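Local coordinates for protein excinuclease ABC, subunit A. (PDB 2VF7) that binds DNA and nucleotide and probably hydrolyses ATP as a zinc-containing UvrA-family ABC protein, probably recognising damaged DNA in excision repair, at residues 31-36 with 447-452; 16-21 with 86-91. The protein carries 1 engineered substitution. All coordinates share one frame; numbering follows the deposited sequence.

Overall arrangement
Starting from the N terminus, strand 15-21 is laid down first and strand 29-34 folds back beside it as its sheet neighbour. The chain then enters the core with strand 38-42, runs through the nucleotide-binding P-loop and helix 49-69, and returns with strand 87-89 to the other edge of strand 15-21: contact 2 closes this loop of 64 residues. Contact 1 closes a far longer one, of 410 residues, when strand 449-453 comes up against strand 29-34. The two loops cross, since their segments alternate along the chain. Contact 2 completes the small antiparallel sheet; contact 1 sets its edge strand 29-34 against the mixed six-stranded sheet.

Contact 1 of 2, residues 31-36 with 447-452; sequences VKVPRD and ADWLVD
Pro34 and Trp449 carry this contact through a CH-pi interaction. The proline CD sits over one face of the indole, 3.3 Å from the centroid of the five-membered ring and only 9° off its normal. Pro34 CG lies 3.7 Å from Trp449 CB, so CG also touches the root of the tryptophan side chain. Trp449 reaches across because its CG is anti to the backbone N (chi1 -171°), and chi2 of -92° sets the indole upright on the CA-CB-CG plane, presenting a face to Pro34 CD. Proline suits the spot: its CD hydrogens, next to the ring nitrogen, are slightly polarised and favour an electron-rich face.

Apolar contacts continue beside the ring. Val33 CG1 packs 3.6 Å from Val451 CG2, the two side chains meeting at about a right angle, and Val31 CG2 meets Val451 CG1 at 4.1 Å. Branched valines fill this buried layer while keeping the extended backbone that both strands need.

Polar groups meet at the indole nitrogen. Ser467 OG hydrogen-bonds both Trp449 NE1 and Lys32 O, linking the two segments through a third strand; the aliphatic Lys32 CE passes 4.2 Å from Trp449 CH2. Phe15 adds an edge-to-face ring contact to Trp449. With an alanine here instead of Trp449, Pro34 CD would probably face a gap, and Ser467 OG would lose one of the two partners that tie the segments.

With no clear direct hydrogen bond between the segments, the edge strand of the small sheet lies against strand 449-453 of the larger one, axes 7.9 Å apart, through dispersion and CH-pi attraction.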
ATOM      1  N   VAL A  31     -15.256  10.773  25.957  1.00 52.96           N
ATOM      2  CA  VAL A  31     -16.603  10.443  25.526  1.00 53.14           C
ATOM      3  C   VAL A  31     -16.717   8.940  25.296  1.00 53.28           C
ATOM      4  O   VAL A  31     -15.729   8.277  25.026  1.00 53.80           O
ATOM      5  CB  VAL A  31     -17.036  11.268  24.260  1.00 52.79           C
ATOM      6  CG1 VAL A  31     -16.316  10.808  23.018  1.00 52.83           C
ATOM      7  CG2 VAL A  31     -18.520  11.183  24.047  1.00 52.62           C
ATOM      8  N   LYS A  32     -17.924   8.408  25.437  1.00 54.21           N
ATOM      9  CA  LYS A  32     -18.217   7.024  25.069  1.00 54.44           C
ATOM     10  C   LYS A  32     -19.364   6.996  24.057  1.00 54.33           C
ATOM     11  O   LYS A  32     -20.280   7.818  24.124  1.00 53.85           O
ATOM     12  CB  LYS A  32     -18.567   6.184  26.301  1.00 54.11           C
ATOM     13  CG  LYS A  32     -20.021   6.271  26.720  1.00 54.93           C
ATOM     14  CD  LYS A  32     -20.308   5.571  28.060  1.00 54.95           C
ATOM     15  CE  LYS A  32     -21.802   5.683  28.419  1.00 54.67           C
ATOM     16  NZ  LYS A  32     -22.222   4.732  29.481  1.00 55.69           N
ATOM     17  N   VAL A  33     -19.303   6.049  23.121  1.00 54.28           N
ATOM     18  CA  VAL A  33     -20.351   5.887  22.100  1.00 53.89           C
ATOM     19  C   VAL A  33     -20.621   4.407  21.810  1.00 53.39           C
ATOM     20  O   VAL A  33     -19.676   3.616  21.671  1.00 52.99           O
ATOM     21  CB  VAL A  33     -20.033   6.670  20.763  1.00 53.33           C
ATOM     22  CG1 VAL A  33     -19.805   8.110  21.039  1.00 53.47           C
ATOM     23  CG2 VAL A  33     -18.824   6.116  20.072  1.00 53.65           C
ATOM     24  N   PRO A  34     -21.911   4.035  21.698  1.00 53.48           N
ATOM     25  CA  PRO A  34     -22.259   2.639  21.447  1.00 53.25           C
ATOM     26  C   PRO A  34     -21.800   2.161  20.073  1.00 53.69           C
ATOM     27  O   PRO A  34     -21.770   2.933  19.108  1.00 53.60           O
ATOM     28  CB  PRO A  34     -23.786   2.629  21.562  1.00 53.07           C
ATOM     29  CG  PRO A  34     -24.213   4.003  21.333  1.00 52.71           C
ATOM     30  CD  PRO A  34     -23.110   4.886  21.802  1.00 53.35           C
ATOM     31  N   ARG A  35     -21.406   0.900  19.993  1.00 53.85           N
ATOM     32  CA  ARG A  35     -21.119   0.310  18.701  1.00 54.80           C
ATOM     33  C   ARG A  35     -22.410  -0.397  18.320  1.00 54.44           C
ATOM     34  O   ARG A  35     -23.283  -0.559  19.184  1.00 55.05           O
ATOM     35  CB  ARG A  35     -19.843  -0.577  18.735  1.00 54.35           C
ATOM     36  CG  ARG A  35     -20.042  -2.048  19.053  1.00 56.80           C
ATOM     37  CD  ARG A  35     -18.716  -2.870  18.950  1.00 55.31           C
ATOM     38  NE  ARG A  35     -17.663  -2.267  19.762  1.00 53.23           N
ATOM     39  CZ  ARG A  35     -17.535  -2.434  21.074  1.00 51.14           C
ATOM     40  NH1 ARG A  35     -18.372  -3.208  21.735  1.00 50.80           N
ATOM     41  NH2 ARG A  35     -16.561  -1.818  21.727  1.00 50.92           N
ATOM     42  N   ASP A  36     -22.573  -0.731  17.039  1.00 54.37           N
ATOM     43  CA  ASP A  36     -23.809  -1.370  16.499  1.00 53.87           C
ATOM     44  C   ASP A  36     -25.030  -0.462  16.571  1.00 53.71           C
ATOM     45  O   ASP A  36     -26.167  -0.916  16.728  1.00 53.62           O
ATOM     46  CB  ASP A  36     -24.101  -2.733  17.158  1.00 53.99           C
ATOM     47  CG  ASP A  36     -22.895  -3.691  17.120  1.00 54.51           C
ATOM     48  OD1 ASP A  36     -22.458  -4.091  16.023  1.00 55.76           O
ATOM     49  OD2 ASP A  36     -22.390  -4.059  18.201  1.00 55.66           O
ATOM     50  N   ALA A 447     -31.760   9.022  15.371  1.00 56.96           N
ATOM     51  CA  ALA A 447     -30.531   8.374  15.774  1.00 56.02           C
ATOM     52  C   ALA A 447     -30.655   7.640  17.116  1.00 55.51           C
ATOM     53  O   ALA A 447     -31.404   8.068  17.991  1.00 55.41           O
ATOM     54  CB  ALA A 447     -29.402   9.404  15.825  1.00 55.84           C
ATOM     55  N   ASP A 448     -29.904   6.543  17.259  1.00 54.52           N
ATOM     56  CA  ASP A 448     -29.876   5.748  18.482  1.00 53.67           C
ATOM     57  C   ASP A 448     -29.188   6.536  19.606  1.00 53.48           C
ATOM     58  O   ASP A 448     -29.606   6.485  20.761  1.00 53.73           O
ATOM     59  CB  ASP A 448     -29.145   4.414  18.243  1.00 53.41           C
ATOM     60  CG  ASP A 448     -29.888   3.481  17.259  1.00 53.19           C
ATOM     61  OD1 ASP A 448     -29.250   2.915  16.335  1.00 51.83           O
ATOM     62  OD2 ASP A 448     -31.103   3.295  17.420  1.00 51.28           O
ATOM     63  N   TRP A 449     -28.140   7.270  19.247  1.00 52.58           N
ATOM     64  CA  TRP A 449     -27.307   7.996  20.198  1.00 51.77           C
ATOM     65  C   TRP A 449     -26.818   9.281  19.517  1.00 52.24           C
ATOM     66  O   TRP A 449     -26.714   9.348  18.278  1.00 51.70           O
ATOM     67  CB  TRP A 449     -26.122   7.102  20.569  1.00 50.59           C
ATOM     68  CG  TRP A 449     -25.207   7.524  21.704  1.00 48.73           C
ATOM     69  CD1 TRP A 449     -24.069   8.265  21.597  1.00 48.70           C
ATOM     70  CD2 TRP A 449     -25.297   7.132  23.086  1.00 47.20           C
ATOM     71  NE1 TRP A 449     -23.468   8.400  22.823  1.00 47.78           N
ATOM     72  CE2 TRP A 449     -24.194   7.703  23.754  1.00 46.84           C
ATOM     73  CE3 TRP A 449     -26.213   6.372  23.824  1.00 47.05           C
ATOM     74  CZ2 TRP A 449     -23.987   7.553  25.122  1.00 47.20           C
ATOM     75  CZ3 TRP A 449     -26.010   6.225  25.187  1.00 48.52           C
ATOM     76  CH2 TRP A 449     -24.905   6.820  25.824  1.00 48.60           C
ATOM     77  N   LEU A 450     -26.528  10.307  20.315  1.00 52.70           N
ATOM     78  CA  LEU A 450     -25.953  11.515  19.748  1.00 53.23           C
ATOM     79  C   LEU A 450     -24.881  12.170  20.601  1.00 53.21           C
ATOM     80  O   LEU A 450     -24.961  12.173  21.813  1.00 53.36           O
ATOM     81  CB  LEU A 450     -27.059  12.496  19.326  1.00 53.30           C
ATOM     82  CG  LEU A 450     -27.491  13.688  20.149  1.00 54.00           C
ATOM     83  CD1 LEU A 450     -26.446  14.807  20.098  1.00 55.73           C
ATOM     84  CD2 LEU A 450     -28.816  14.169  19.588  1.00 53.38           C
ATOM     85  N   VAL A 451     -23.860  12.701  19.941  1.00 53.78           N
ATOM     86  CA  VAL A 451     -22.779  13.434  20.598  1.00 53.75           C
ATOM     87  C   VAL A 451     -22.797  14.910  20.164  1.00 54.14           C
ATOM     88  O   VAL A 451     -22.471  15.224  19.011  1.00 53.60           O
ATOM     89  CB  VAL A 451     -21.405  12.828  20.258  1.00 53.62           C
ATOM     90  CG1 VAL A 451     -20.334  13.407  21.158  1.00 52.63           C
ATOM     91  CG2 VAL A 451     -21.434  11.282  20.345  1.00 53.24           C
ATOM     92  N   ASP A 452     -23.179  15.798  21.087  1.00 54.39           N
ATOM     93  CA  ASP A 452     -23.244  17.241  20.796  1.00 54.73           C
ATOM     94  C   ASP A 452     -21.990  17.939  21.293  1.00 54.91           C
ATOM     95  O   ASP A 452     -21.658  17.893  22.486  1.00 54.86           O
ATOM     96  CB  ASP A 452     -24.511  17.898  21.385  1.00 54.42           C
ATOM     97  CG  ASP A 452     -24.888  19.203  20.674  1.00 54.61           C
ATOM     98  OD1 ASP A 452     -25.051  20.247  21.359  1.00 53.54           O
ATOM     99  OD2 ASP A 452     -25.038  19.193  19.425  1.00 52.91           O
TER

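Contact 2 of 2, residues 16-21 with 86-91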
ATOM      1  N   VAL A  16     -17.585   2.158  22.669  1.00 55.91           N
ATOM      2  CA  VAL A  16     -16.253   2.658  22.335  1.00 55.05           C
ATOM      3  C   VAL A  16     -15.943   3.716  23.404  1.00 54.99           C
ATOM      4  O   VAL A  16     -16.795   4.526  23.741  1.00 54.89           O
ATOM      5  CB  VAL A  16     -16.212   3.288  20.903  1.00 55.00           C
ATOM      6  CG1 VAL A  16     -14.800   3.725  20.516  1.00 53.12           C
ATOM      7  CG2 VAL A  16     -16.829   2.332  19.828  1.00 54.11           C
ATOM      8  N   GLN A  17     -14.755   3.673  23.988  1.00 54.90           N
ATOM      9  CA  GLN A  17     -14.411   4.610  25.049  1.00 54.58           C
ATOM     10  C   GLN A  17     -13.207   5.444  24.633  1.00 53.89           C
ATOM     11  O   GLN A  17     -12.166   4.904  24.266  1.00 53.78           O
ATOM     12  CB  GLN A  17     -14.165   3.886  26.375  1.00 54.68           C
ATOM     13  CG  GLN A  17     -13.883   4.832  27.567  1.00 56.88           C
ATOM     14  CD  GLN A  17     -15.054   5.782  27.888  1.00 59.39           C
ATOM     15  OE1 GLN A  17     -16.160   5.331  28.201  1.00 60.41           O
ATOM     16  NE2 GLN A  17     -14.802   7.098  27.831  1.00 59.14           N
ATOM     17  N   VAL A  18     -13.377   6.761  24.688  1.00 53.52           N
ATOM     18  CA  VAL A  18     -12.383   7.722  24.226  1.00 53.08           C
ATOM     19  C   VAL A  18     -11.943   8.588  25.395  1.00 53.21           C
ATOM     20  O   VAL A  18     -12.776   9.133  26.138  1.00 53.60           O
ATOM     21  CB  VAL A  18     -12.967   8.614  23.113  1.00 53.27           C
ATOM     22  CG1 VAL A  18     -12.074   9.841  22.822  1.00 53.36           C
ATOM     23  CG2 VAL A  18     -13.237   7.796  21.847  1.00 52.38           C
ATOM     24  N   ARG A  19     -10.632   8.706  25.549  1.00 52.65           N
ATOM     25  CA  ARG A  19     -10.045   9.468  26.630  1.00 52.84           C
ATOM     26  C   ARG A  19      -8.897  10.362  26.159  1.00 52.47           C
ATOM     27  O   ARG A  19      -8.022   9.913  25.412  1.00 52.61           O
ATOM     28  CB  ARG A  19      -9.525   8.502  27.683  1.00 53.25           C
ATOM     29  CG  ARG A  19      -8.991   9.169  28.918  1.00 53.79           C
ATOM     30  CD  ARG A  19      -8.713   8.129  29.986  1.00 55.68           C
ATOM     31  NE  ARG A  19      -7.573   7.256  29.691  1.00 55.04           N
ATOM     32  CZ  ARG A  19      -6.300   7.632  29.804  1.00 56.32           C
ATOM     33  NH1 ARG A  19      -6.003   8.882  30.160  1.00 56.49           N
ATOM     34  NH2 ARG A  19      -5.325   6.775  29.536  1.00 54.85           N
ATOM     35  N   GLY A  20      -8.901  11.617  26.608  1.00 51.91           N
ATOM     36  CA  GLY A  20      -7.788  12.536  26.347  1.00 51.30           C
ATOM     37  C   GLY A  20      -7.651  13.000  24.907  1.00 50.88           C
ATOM     38  O   GLY A  20      -6.554  13.217  24.425  1.00 50.25           O
ATOM     39  N   ALA A  21      -8.775  13.162  24.223  1.00 51.14           N
ATOM     40  CA  ALA A  21      -8.763  13.599  22.823  1.00 51.36           C
ATOM     41  C   ALA A  21      -8.569  15.110  22.749  1.00 51.33           C
ATOM     42  O   ALA A  21      -9.418  15.874  23.210  1.00 51.18           O
ATOM     43  CB  ALA A  21     -10.076  13.171  22.121  1.00 51.25           C
ATOM     44  N   ASP A  86      -5.053  10.157  24.217  1.00 57.03           N
ATOM     45  CA  ASP A  86      -4.462   9.278  25.237  1.00 57.13           C
ATOM     46  C   ASP A  86      -4.794   7.791  25.039  1.00 56.82           C
ATOM     47  O   ASP A  86      -3.894   6.967  25.043  1.00 56.83           O
ATOM     48  CB  ASP A  86      -4.867   9.716  26.655  1.00 57.04           C
ATOM     49  CG  ASP A  86      -4.156  10.967  27.104  1.00 58.32           C
ATOM     50  OD1 ASP A  86      -3.050  11.207  26.579  1.00 60.85           O
ATOM     51  OD2 ASP A  86      -4.688  11.703  27.979  1.00 57.80           O
ATOM     52  N   ALA A  87      -6.080   7.468  24.888  1.00 56.63           N
ATOM     53  CA  ALA A  87      -6.541   6.081  24.733  1.00 56.60           C
ATOM     54  C   ALA A  87      -7.909   5.993  24.049  1.00 56.50           C
ATOM     55  O   ALA A  87      -8.785   6.830  24.290  1.00 56.67           O
ATOM     56  CB  ALA A  87      -6.608   5.404  26.090  1.00 56.65           C
ATOM     57  N   ILE A  88      -8.073   4.993  23.180  1.00 56.38           N
ATOM     58  CA  ILE A  88      -9.388   4.586  22.651  1.00 55.45           C
ATOM     59  C   ILE A  88      -9.507   3.067  22.762  1.00 55.21           C
ATOM     60  O   ILE A  88      -8.657   2.337  22.243  1.00 55.53           O
ATOM     61  CB  ILE A  88      -9.633   4.991  21.166  1.00 55.54           C
ATOM     62  CG1 ILE A  88      -9.388   6.483  20.930  1.00 55.55           C
ATOM     63  CG2 ILE A  88     -11.067   4.645  20.773  1.00 55.60           C
ATOM     64  CD1 ILE A  88      -9.398   6.920  19.449  1.00 54.90           C
ATOM     65  N   ASP A  89     -10.557   2.608  23.432  1.00 54.63           N
ATOM     66  CA  ASP A  89     -10.810   1.196  23.662  1.00 54.51           C
ATOM     67  C   ASP A  89     -12.134   0.775  23.026  1.00 54.14           C
ATOM     68  O   ASP A  89     -13.094   1.527  23.042  1.00 53.82           O
ATOM     69  CB  ASP A  89     -10.876   0.921  25.169  1.00 54.86           C
ATOM     70  CG  ASP A  89      -9.589   1.310  25.908  1.00 57.45           C
ATOM     71  OD1 ASP A  89      -8.465   1.089  25.376  1.00 59.96           O
ATOM     72  OD2 ASP A  89      -9.704   1.833  27.039  1.00 59.46           O
ATOM     73  N   GLY A  90     -12.188  -0.432  22.469  1.00 53.92           N
ATOM     74  CA  GLY A  90     -13.427  -0.977  21.906  1.00 53.60           C
ATOM     75  C   GLY A  90     -13.760  -0.533  20.498  1.00 53.69           C
ATOM     76  O   GLY A  90     -14.921  -0.524  20.115  1.00 53.69           O
ATOM     77  N   LEU A  91     -12.733  -0.194  19.721  1.00 53.85           N
ATOM     78  CA  LEU A  91     -12.901   0.410  18.400  1.00 54.23           C
ATOM     79  C   LEU A  91     -12.604  -0.586  17.276  1.00 54.07           C
ATOM     80  O   LEU A  91     -11.446  -0.986  17.109  1.00 53.55           O
ATOM     81  CB  LEU A  91     -11.935   1.597  18.255  1.00 54.30           C
ATOM     82  CG  LEU A  91     -12.354   2.934  17.640  1.00 54.55           C
ATOM     83  CD1 LEU A  91     -11.129   3.479  16.911  1.00 55.93           C
ATOM     84  CD2 LEU A  91     -13.569   2.901  16.703  1.00 53.52           C
TER
HETATM   85  O   HOH W   1     -10.148   4.446  26.814  1.00 50.16           O
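Gln17 and Asp89 form a hydrogen-bonded antiparallel pair, joined by two 2.9 Å bonds, Gln17 N to Asp89 O and Asp89 N to Gln17 O, both in the carbonyl plane. Val18 and Ile88 follow as a non-hydrogen-bonded pair, then Arg19 and Ala87 as another hydrogen-bonded one. Its bonds are unequal: Arg19 N meets Ala87 O almost head-on (C=O...N 166°), whereas Ala87 N stands tilted 24° from the carbonyl plane of Arg19 O. A classic beta bulge lies here: Asp86 and Ala87 both face Arg19, and Asp86 N adds weak bonds to Arg19 O and Gly20 O. Gly20 has positive phi, and a side chain there would run into Asp86.

On the buried face, Val18 CG2 lies alongside Ile88 CG2 at 4.0 Å, and Val16 CG1 touches both Ile88 CG2 and Leu91 CG at 3.9 Å. Helix 49-69 covers this face, with Leu57 against Val16 and Val18, which suits branched and aliphatic residues.

The opposite face carries Gln17, Arg19 and Asp89 round the small Ala87, whose CB lies 3.9 Å from Arg19 NH2. The arginine chain, bent at chi3 (70°), lays its guanidinium over Asp86 CB, and Arg19 NH1 lies 3.8 Å from Asp86 CB. Asp86 OD2 lies well out of the guanidinium plane, so the long salt bridge rests on charge alone; Asp86 OD1 has a firmer partner in Arg22. A water donates to Asp89 OD2 at 2.7 Å and also to Gln17 O, spanning the pair.

A small antiparallel beta-sheet, its apolar face laid on the helix that follows the P-loop, is typical of the ABC nucleotide-binding fold; here strand 87-89 forms one edge of that sheet.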